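Local coordinates for type II secretion system protein F (Vibrio cholerae, PDB 3C1Q) that probably supports, as an inner-membrane component of which this is the first cytoplasmic domain, the energy-dependent type II secretion of toxins and proteases from the periplasm, at residues R19-L24 and S94-L99; P30-L35 and A53-V58. All coordinates share one frame; numbering follows the deposited sequence.

Contact 1. Residues R19-L24 and S94-L99; sequences RQLATL and SVLERL. With CA (calcium ion), chain G.
A calcium site at the subunit interface of an all-helical cytoplasmic domain meets the pairing of two helices where Arg19 reaches Glu97. The Arg19 chain, with CG anti to the backbone N (chi1 177°), starts out away from helix 92-121 and bends back at chi2 and chi3. Its NH1 then gives a nearly straight hydrogen bond to Glu97 OE2 at 2.9 Å, the acceptor in the guanidinium plane but the donor 30° out of the carboxylate plane, on the syn side. The same oxygen binds the calcium ion at 2.3 Å, and the metal probably drains charge from the carboxylate. Three waters, Asp101 and Glu43 of the second subunit also coordinate the ion, which thereby bridges the homodimer. A water that also takes a weak bond from Arg19 NH1 donates to Glu97 OE1 at 2.6 Å, as does Gln26, while NH2 of Arg19 pairs with Asp101 and Glu104. Below this polar layer the axes of the roughly antiparallel segments approach to 8.4 Å: the Ala22 methyl, CB, rests 3.6 Å from the backbone oxygen Leu96 O and also meets Leu96 CB. Beside it Leu21 CG touches Leu96 CD1 at 4.1 Å, the two leucines crossing obliquely.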
loop_
_atom_site.group_PDB
_atom_site.type_symbol
_atom_site.label_atom_id
_atom_site.label_comp_id
_atom_site.label_asym_id
_atom_site.label_seq_id
_atom_site.Cartn_x
_atom_site.Cartn_y
_atom_site.Cartn_z
ATOM N N ARG B 19 -0.150 -5.361 2.945
ATOM C CA ARG B 19 -1.030 -4.289 2.452
ATOM C C ARG B 19 -1.185 -4.353 0.942
ATOM O O ARG B 19 -2.291 -4.294 0.428
ATOM C CB ARG B 19 -0.530 -2.917 2.883
ATOM C CG ARG B 19 -1.365 -1.745 2.326
ATOM C CD ARG B 19 -2.794 -1.810 2.757
ATOM N NE ARG B 19 -2.929 -1.603 4.206
ATOM C CZ ARG B 19 -4.047 -1.869 4.883
ATOM N NH1 ARG B 19 -5.101 -2.363 4.245
ATOM N NH2 ARG B 19 -4.114 -1.650 6.189
ATOM N N GLN B 20 -0.083 -4.537 0.225
ATOM C CA GLN B 20 -0.145 -4.628 -1.233
ATOM C C GLN B 20 -0.986 -5.825 -1.670
ATOM O O GLN B 20 -1.854 -5.692 -2.533
ATOM C CB GLN B 20 1.252 -4.717 -1.837
ATOM C CG GLN B 20 2.102 -3.471 -1.611
ATOM C CD GLN B 20 3.486 -3.599 -2.197
ATOM O OE1 GLN B 20 4.244 -4.507 -1.835
ATOM N NE2 GLN B 20 3.828 -2.694 -3.124
ATOM N N LEU B 21 -0.752 -6.989 -1.067
ATOM C CA LEU B 21 -1.524 -8.175 -1.459
ATOM C C LEU B 21 -3.015 -7.961 -1.131
ATOM O O LEU B 21 -3.888 -8.277 -1.932
ATOM C CB LEU B 21 -0.972 -9.431 -0.791
ATOM C CG LEU B 21 -1.584 -10.749 -1.197
ATOM C CD1 LEU B 21 -1.339 -11.036 -2.706
ATOM C CD2 LEU B 21 -1.022 -11.875 -0.300
ATOM N N ALA B 22 -3.315 -7.394 0.036
ATOM C CA ALA B 22 -4.703 -7.129 0.403
ATOM C C ALA B 22 -5.388 -6.175 -0.576
ATOM O O ALA B 22 -6.536 -6.379 -0.964
ATOM C CB ALA B 22 -4.782 -6.559 1.806
ATOM N N THR B 23 -4.670 -5.131 -0.975
ATOM C CA THR B 23 -5.193 -4.110 -1.863
ATOM C C THR B 23 -5.540 -4.677 -3.231
ATOM O O THR B 23 -6.603 -4.395 -3.808
ATOM C CB THR B 23 -4.182 -2.938 -1.978
ATOM O OG1 THR B 23 -3.977 -2.384 -0.662
ATOM C CG2 THR B 23 -4.687 -1.858 -2.893
ATOM N N LEU B 24 -4.644 -5.494 -3.744
ATOM C CA LEU B 24 -4.841 -6.112 -5.046
ATOM C C LEU B 24 -5.966 -7.155 -5.013
ATOM O O LEU B 24 -6.852 -7.131 -5.852
ATOM C CB LEU B 24 -3.526 -6.716 -5.525
ATOM C CG LEU B 24 -2.408 -5.704 -5.803
ATOM C CD1 LEU B 24 -1.045 -6.411 -5.960
ATOM C CD2 LEU B 24 -2.694 -4.850 -7.025
ATOM N N SER B 94 -11.228 -10.340 2.752
ATOM C CA SER B 94 -11.400 -9.626 4.028
ATOM C C SER B 94 -10.385 -10.065 5.090
ATOM O O SER B 94 -10.000 -9.254 5.928
ATOM C CB SER B 94 -12.825 -9.781 4.563
ATOM O OG SER B 94 -13.234 -11.123 4.562
ATOM N N VAL B 95 -9.996 -11.335 5.080
ATOM C CA VAL B 95 -8.943 -11.827 5.975
ATOM C C VAL B 95 -7.617 -11.136 5.660
ATOM O O VAL B 95 -6.925 -10.682 6.578
ATOM C CB VAL B 95 -8.812 -13.362 5.957
ATOM C CG1 VAL B 95 -7.568 -13.822 6.736
ATOM C CG2 VAL B 95 -10.069 -14.017 6.559
ATOM N N LEU B 96 -7.287 -10.994 4.371
ATOM C CA LEU B 96 -6.076 -10.258 4.000
ATOM C C LEU B 96 -6.139 -8.812 4.483
ATOM O O LEU B 96 -5.141 -8.271 4.981
ATOM C CB LEU B 96 -5.797 -10.331 2.490
ATOM C CG LEU B 96 -5.271 -11.663 1.977
ATOM C CD1 LEU B 96 -5.187 -11.643 0.463
ATOM C CD2 LEU B 96 -3.898 -12.002 2.607
ATOM N N GLU B 97 -7.290 -8.176 4.332
ATOM C CA GLU B 97 -7.458 -6.800 4.821
ATOM C C GLU B 97 -7.129 -6.738 6.313
ATOM O O GLU B 97 -6.403 -5.842 6.768
ATOM C CB GLU B 97 -8.884 -6.299 4.582
ATOM C CG GLU B 97 -9.142 -4.875 5.091
ATOM C CD GLU B 97 -8.187 -3.858 4.504
ATOM O OE1 GLU B 97 -7.843 -3.974 3.289
ATOM O OE2 GLU B 97 -7.771 -2.944 5.259
ATOM N N ARG B 98 -7.687 -7.667 7.085
ATOM C CA ARG B 98 -7.420 -7.695 8.532
ATOM C C ARG B 98 -5.951 -7.955 8.840
ATOM O O ARG B 98 -5.393 -7.354 9.775
ATOM C CB ARG B 98 -8.309 -8.706 9.231
ATOM C CG ARG B 98 -9.773 -8.257 9.284
ATOM C CD ARG B 98 -10.512 -8.882 10.449
ATOM N NE ARG B 98 -10.809 -10.282 10.196
ATOM C CZ ARG B 98 -11.764 -10.708 9.368
ATOM N NH1 ARG B 98 -12.534 -9.847 8.702
ATOM N NH2 ARG B 98 -11.956 -12.001 9.212
ATOM N N LEU B 99 -5.309 -8.826 8.054
ATOM C CA LEU B 99 -3.880 -9.091 8.248
ATOM C C LEU B 99 -3.048 -7.836 7.915
ATOM O O LEU B 99 -2.086 -7.516 8.602
ATOM C CB LEU B 99 -3.438 -10.263 7.373
ATOM C CG LEU B 99 -3.826 -11.627 7.911
ATOM C CD1 LEU B 99 -3.739 -12.696 6.794
ATOM C CD2 LEU B 99 -2.952 -12.020 9.131
HETATM CA CA CA G . -8.531 -1.534 6.868
HETATM O O HOH W 1 -6.633 -2.248 1.781
HETATM O O HOH W 2 -10.111 -0.747 5.153
HETATM O O HOH W 3 -10.681 -2.635 7.466
HETATM O O HOH W 4 -7.197 0.171 5.879
#

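Contact 2. Residues P30-L35 and A53-V58; sequences PLEECL and AVRAKV
Two torsions set the stage for Glu32 and Arg55. Glu32 holds CG between its backbone N and carbonyl carbon (chi1 68°) and bends again at chi2, which turns the carboxylate out beside the helix, alongside the Arg55 side chain. Arg55 instead carries CG anti to the backbone N (chi1 -171°) and runs extended as far as NE, so that its chain passes the carbonyl of Glu32. The two side chains lie side by side and point the same way, with carboxylate and guanidinium planes 20° apart. One oxygen does the work in this salt bridge: Glu32 OE1 stands 2.8 Å from Arg55 NH1 and 2.9 Å from Arg55 NE. Both hydrogen bonds are weak, being strongly bent, and the attraction is therefore probably more electrostatic than directional. Farther back, the methylene CD of Arg55 packs against Glu32 O at 3.2 Å. Arg36 brings a like charge close to the far end of the guanidinium.

On the inner side the contact turns apolar. Leu35 points at the partner helix, its CB resting on Arg55 CB at 3.8 Å, and its CD1 methyl reaches over Arg55 CA to Val58 CG2 at 3.9 Å. Val54 CG1 touches that same methyl, so Leu35 is received by Val54, Arg55 and Val58, on about one turn of helix 45-59. Leu31 crosses Val58 at about a right angle, CD2 against CG1, and with Val54 also packs on Leu64 of helix 64-68. Pro30 occupies the N-cap position of the helix that carries these leucines. Polar outside and leucine-valine inside, the antiparallel pairing, with segment axes 9.1 Å apart, is that of a helical hairpin: helices 31-40 and 45-59 of the bundle in this GSP F domain.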
loop_
_atom_site.group_PDB
_atom_site.type_symbol
_atom_site.label_atom_id
_atom_site.label_comp_id
_atom_site.label_asym_id
_atom_site.label_seq_id
_atom_site.Cartn_x
_atom_site.Cartn_y
_atom_site.Cartn_z
ATOM N N PRO B 30 -7.204 -11.767 -9.799
ATOM C CA PRO B 30 -6.848 -13.146 -9.425
ATOM C C PRO B 30 -5.608 -13.214 -8.562
ATOM O O PRO B 30 -4.680 -12.473 -8.782
ATOM C CB PRO B 30 -6.613 -13.811 -10.781
ATOM C CG PRO B 30 -7.523 -13.083 -11.669
ATOM C CD PRO B 30 -7.408 -11.661 -11.257
ATOM N N LEU B 31 -5.598 -14.119 -7.589
ATOM C CA LEU B 31 -4.512 -14.192 -6.618
ATOM C C LEU B 31 -3.130 -14.304 -7.263
ATOM O O LEU B 31 -2.207 -13.616 -6.840
ATOM C CB LEU B 31 -4.737 -15.356 -5.655
ATOM C CG LEU B 31 -3.681 -15.520 -4.567
ATOM C CD1 LEU B 31 -3.572 -14.247 -3.730
ATOM C CD2 LEU B 31 -3.990 -16.766 -3.699
ATOM N N GLU B 32 -2.982 -15.156 -8.280
ATOM C CA GLU B 32 -1.663 -15.320 -8.910
ATOM C C GLU B 32 -1.174 -14.002 -9.508
ATOM O O GLU B 32 0.032 -13.708 -9.466
ATOM C CB GLU B 32 -1.657 -16.458 -9.940
ATOM C CG GLU B 32 -2.474 -16.224 -11.190
ATOM C CD GLU B 32 -1.695 -15.563 -12.333
ATOM O OE1 GLU B 32 -0.537 -15.106 -12.128
ATOM O OE2 GLU B 32 -2.253 -15.503 -13.455
ATOM N N GLU B 33 -2.099 -13.223 -10.065
ATOM C CA GLU B 33 -1.748 -11.941 -10.690
ATOM C C GLU B 33 -1.352 -10.950 -9.600
ATOM O O GLU B 33 -0.402 -10.151 -9.761
ATOM C CB GLU B 33 -2.921 -11.376 -11.521
ATOM C CG GLU B 33 -3.279 -12.127 -12.818
ATOM C CD GLU B 33 -4.506 -11.543 -13.589
ATOM O OE1 GLU B 33 -4.839 -10.322 -13.485
ATOM O OE2 GLU B 33 -5.145 -12.322 -14.338
ATOM N N CYS B 34 -2.088 -10.976 -8.490
ATOM C CA CYS B 34 -1.731 -10.155 -7.329
ATOM C C CYS B 34 -0.316 -10.437 -6.838
ATOM O O CYS B 34 0.471 -9.515 -6.584
ATOM C CB CYS B 34 -2.704 -10.367 -6.173
ATOM S SG CYS B 34 -4.413 -9.919 -6.542
ATOM N N LEU B 35 0.001 -11.717 -6.671
ATOM C CA LEU B 35 1.339 -12.126 -6.206
ATOM C C LEU B 35 2.443 -11.703 -7.172
ATOM O O LEU B 35 3.507 -11.271 -6.740
ATOM C CB LEU B 35 1.385 -13.624 -5.959
ATOM C CG LEU B 35 0.629 -14.124 -4.722
ATOM C CD1 LEU B 35 0.355 -15.623 -4.803
ATOM C CD2 LEU B 35 1.392 -13.790 -3.426
ATOM N N ALA B 53 8.218 -17.508 -5.844
ATOM C CA ALA B 53 8.118 -18.919 -5.497
ATOM C C ALA B 53 6.711 -19.262 -5.008
ATOM O O ALA B 53 6.141 -20.261 -5.407
ATOM C CB ALA B 53 9.176 -19.292 -4.427
ATOM N N VAL B 54 6.161 -18.413 -4.144
ATOM C CA VAL B 54 4.796 -18.583 -3.662
ATOM C C VAL B 54 3.802 -18.509 -4.828
ATOM O O VAL B 54 2.862 -19.325 -4.914
ATOM C CB VAL B 54 4.471 -17.535 -2.559
ATOM C CG1 VAL B 54 2.988 -17.538 -2.194
ATOM C CG2 VAL B 54 5.322 -17.833 -1.294
ATOM N N ARG B 55 3.999 -17.542 -5.716
ATOM C CA ARG B 55 3.151 -17.425 -6.901
ATOM C C ARG B 55 3.200 -18.679 -7.759
ATOM O O ARG B 55 2.159 -19.158 -8.225
ATOM C CB ARG B 55 3.530 -16.237 -7.765
ATOM C CG ARG B 55 2.483 -16.042 -8.864
ATOM C CD ARG B 55 2.877 -15.134 -9.967
ATOM N NE ARG B 55 2.131 -15.539 -11.159
ATOM C CZ ARG B 55 2.592 -15.487 -12.408
ATOM N NH1 ARG B 55 1.825 -15.918 -13.408
ATOM N NH2 ARG B 55 3.802 -14.993 -12.673
ATOM N N ALA B 56 4.410 -19.190 -7.987
ATOM C CA ALA B 56 4.578 -20.400 -8.784
ATOM C C ALA B 56 3.737 -21.527 -8.167
ATOM O O ALA B 56 2.957 -22.191 -8.867
ATOM C CB ALA B 56 6.040 -20.777 -8.871
ATOM N N LYS B 57 3.827 -21.692 -6.851
ATOM C CA LYS B 57 3.089 -22.764 -6.175
ATOM C C LYS B 57 1.574 -22.588 -6.289
ATOM O O LYS B 57 0.851 -23.558 -6.498
ATOM C CB LYS B 57 3.521 -22.891 -4.714
ATOM C CG LYS B 57 4.905 -23.531 -4.569
ATOM C CD LYS B 57 5.228 -23.862 -3.137
ATOM C CE LYS B 57 4.536 -25.107 -2.642
ATOM N NZ LYS B 57 5.202 -25.704 -1.445
ATOM N N VAL B 58 1.100 -21.350 -6.172
ATOM C CA VAL B 58 -0.329 -21.067 -6.288
ATOM C C VAL B 58 -0.823 -21.427 -7.692
ATOM O O VAL B 58 -1.885 -22.025 -7.839
ATOM C CB VAL B 58 -0.627 -19.600 -5.955
ATOM C CG1 VAL B 58 -2.016 -19.185 -6.453
ATOM C CG2 VAL B 58 -0.473 -19.392 -4.420
#

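Overall arrangement
From the N terminus the chain first runs through helix 11-26, which supplies 19-24, then turns into helix 31-40, whose opening turns supply 30-35. Helix 45-59 comes back alongside it, and contact 2 closes this short loop, 18 residues apart at its nearest ends. Helices 64-68 and 77-89 follow before helix 92-121 returns to the first helix, where contact 1 closes a loop whose nearest ends are 70 residues apart. Contact 2 is thus nested within contact 1. Their centres lie 14 Å apart, yet they share a junction: Leu21 CD1 packs 3.8 Å from Cys34 CB and also meets Leu31 and Leu35, tying the hairpin to helix 11-26 and through it to the calcium-binding helix 92-121.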